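Local coordinates for methylated RNA-binding protein 1 (Saccharomyces cerevisiae S288c, PDB 4RCM) that recognises N6-methyladenosine in RNA through its YTH domain and lowers the stability of PHO4 mRNA by binding its 3'-UTR, at residues Asn11-Glu14 / Asn15-Phe18. Numbering follows the deposited sequence.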
ATOM      1  N   ASN A  11       4.721 -10.648  10.355  1.00 11.92           N
ATOM      2  CA  ASN A  11       5.816 -10.087  11.101  1.00 12.36           C
ATOM      3  C   ASN A  11       6.562  -9.142  10.232  1.00 12.43           C
ATOM      4  O   ASN A  11       6.910  -9.511   9.124  1.00 10.76           O
ATOM      5  CB  ASN A  11       6.807 -11.178  11.563  1.00 16.04           C
ATOM      6  CG  ASN A  11       7.941 -10.606  12.379  1.00 16.62           C
ATOM      7  OD1 ASN A  11       9.024 -10.364  11.874  1.00 17.20           O
ATOM      8  ND2 ASN A  11       7.647 -10.244  13.607  1.00 18.86           N
ATOM      9  N   ILE A  12       6.815  -7.930  10.741  1.00 13.07           N
ATOM     10  CA  ILE A  12       7.512  -6.905  10.008  1.00 13.25           C
ATOM     11  C   ILE A  12       8.707  -6.431  10.842  1.00 14.20           C
ATOM     12  O   ILE A  12       8.539  -5.663  11.821  1.00 12.23           O
ATOM     13  CB  ILE A  12       6.564  -5.717   9.655  1.00 12.71           C
ATOM     14  CG1 ILE A  12       5.341  -6.218   8.896  1.00 11.89           C
ATOM     15  CG2 ILE A  12       7.315  -4.630   8.886  1.00 12.67           C
ATOM     16  CD1 ILE A  12       4.411  -5.123   8.517  1.00 10.97           C
ATOM     17  N   PRO A  13       9.928  -6.870  10.444  1.00 14.82           N
ATOM     18  CA  PRO A  13      11.161  -6.603  11.154  1.00 14.08           C
ATOM     19  C   PRO A  13      11.780  -5.231  10.977  1.00 14.84           C
ATOM     20  O   PRO A  13      11.396  -4.417  10.082  1.00 13.48           O
ATOM     21  CB  PRO A  13      12.129  -7.648  10.627  1.00 14.96           C
ATOM     22  CG  PRO A  13      11.556  -8.203   9.409  1.00 16.44           C
ATOM     23  CD  PRO A  13      10.083  -7.909   9.407  1.00 16.21           C
ATOM     24  N   GLU A  14      12.733  -5.001  11.871  1.00 13.55           N
ATOM     25  CA  GLU A  14      13.413  -3.753  12.024  1.00 15.78           C
ATOM     26  C   GLU A  14      13.972  -3.440  10.659  1.00 13.84           C
ATOM     27  O   GLU A  14      14.310  -4.357   9.903  1.00 12.12           O
ATOM     28  CB  GLU A  14      14.560  -3.892  13.072  1.00 18.78           C
ATOM     29  CG  GLU A  14      15.260  -2.582  13.449  1.00 25.90           C
ATOM     30  CD  GLU A  14      16.695  -2.806  14.029  1.00 29.82           C
ATOM     31  OE1 GLU A  14      16.943  -3.914  14.567  1.00 27.52           O
ATOM     32  OE2 GLU A  14      17.554  -1.874  13.946  1.00 30.83           O
ATOM     33  N   ASN A  15      13.963  -2.157  10.338  1.00 13.59           N
ATOM     34  CA  ASN A  15      14.486  -1.615   9.092  1.00 14.46           C
ATOM     35  C   ASN A  15      13.548  -1.797   7.899  1.00 13.14           C
ATOM     36  O   ASN A  15      13.881  -1.396   6.802  1.00 13.51           O
ATOM     37  CB  ASN A  15      15.865  -2.186   8.794  1.00 15.80           C
ATOM     38  CG  ASN A  15      16.905  -1.822   9.840  1.00 18.34           C
ATOM     39  OD1 ASN A  15      16.916  -0.732  10.349  1.00 19.78           O
ATOM     40  ND2 ASN A  15      17.830  -2.732  10.103  1.00 22.06           N
ATOM     41  N   SER A  16      12.382  -2.413   8.107  1.00 12.22           N
ATOM     42  CA  SER A  16      11.317  -2.410   7.091  1.00 12.92           C
ATOM     43  C   SER A  16      10.780  -0.999   6.868  1.00 13.46           C
ATOM     44  O   SER A  16      10.933  -0.165   7.739  1.00 14.44           O
ATOM     45  CB  SER A  16      10.151  -3.295   7.495  1.00 11.91           C
ATOM     46  OG  SER A  16      10.574  -4.634   7.554  1.00 10.78           O
ATOM     47  N   ARG A  17      10.130  -0.773   5.711  1.00 12.74           N
ATOM     48  CA  ARG A  17       9.758   0.558   5.246  1.00 11.91           C
ATOM     49  C   ARG A  17       8.319   0.578   4.774  1.00 11.99           C
ATOM     50  O   ARG A  17       7.841  -0.434   4.288  1.00 11.12           O
ATOM     51  CB  ARG A  17      10.772   1.023   4.186  1.00 13.64           C
ATOM     52  CG  ARG A  17      12.107   1.351   4.857  1.00 12.97           C
ATOM     53  CD  ARG A  17      13.201   1.762   3.898  1.00 14.86           C
ATOM     54  NE  ARG A  17      12.986   3.113   3.428  1.00 15.23           N
ATOM     55  CZ  ARG A  17      13.795   3.752   2.581  1.00 17.64           C
ATOM     56  NH1 ARG A  17      14.879   3.153   2.136  1.00 15.46           N
ATOM     57  NH2 ARG A  17      13.515   4.996   2.206  1.00 16.61           N
ATOM     58  N   PHE A  18       7.624   1.693   5.045  1.00 11.07           N
ATOM     59  CA  PHE A  18       6.185   1.851   4.763  1.00 10.48           C
ATOM     60  C   PHE A  18       5.965   3.071   3.888  1.00 10.38           C
ATOM     61  O   PHE A  18       6.434   4.164   4.221  1.00  9.27           O
ATOM     62  CB  PHE A  18       5.401   2.072   6.056  1.00 10.62           C
ATOM     63  CG  PHE A  18       5.464   0.925   7.008  1.00 10.49           C
ATOM     64  CD1 PHE A  18       4.548  -0.095   6.932  1.00 10.17           C
ATOM     65  CD2 PHE A  18       6.444   0.878   7.998  1.00  9.32           C
ATOM     66  CE1 PHE A  18       4.629  -1.170   7.785  1.00 10.51           C
ATOM     67  CE2 PHE A  18       6.503  -0.185   8.882  1.00  9.92           C
ATOM     68  CZ  PHE A  18       5.575  -1.206   8.793  1.00  9.78           C
TER
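A type II beta turn from P13 to S16 leads the chain into strand 17-23 of the YTH domain's mixed sheet, and it illustrates how a reversal can be closed by backbone and side chain of one residue. The carbonyl oxygen of P13 accepts two hydrogen bonds from S16: S16 N donates to P13 O at 3.0 Å, the bond that closes the turn, and S16 OG donates to P13 O at 2.7 Å. Both donors approach from the same face of the carbonyl, each tilted by about 25° from its plane. With chi1 at -65°, S16 OG sits beside its own backbone N, which lets the two grip a single acceptor. N15 fits the turn's third position with a positive phi of 78°. The hydroxyl has a further hydrogen bond, S16 OG with the backbone N of K60, the residue just before strand 61-67. Replacing S16 by an alanine would probably take from P13 O its hydroxyl donor, leaving the turn's backbone bond, and from K60 N its hydroxyl partner. On the side of the serine, the side chains of I12 and F18 run toward each other, and F62 of strand 61-67 and I145 of helix 141-151 pack against both, joining turn, sheet and helix. I12 CG2, anti to the backbone N, reaches obliquely to the F18 ring, 3.8 Å from F18 CZ. The same methyl presses tightly on the serine, with I12 CG2 only 3.4 Å from S16 CB.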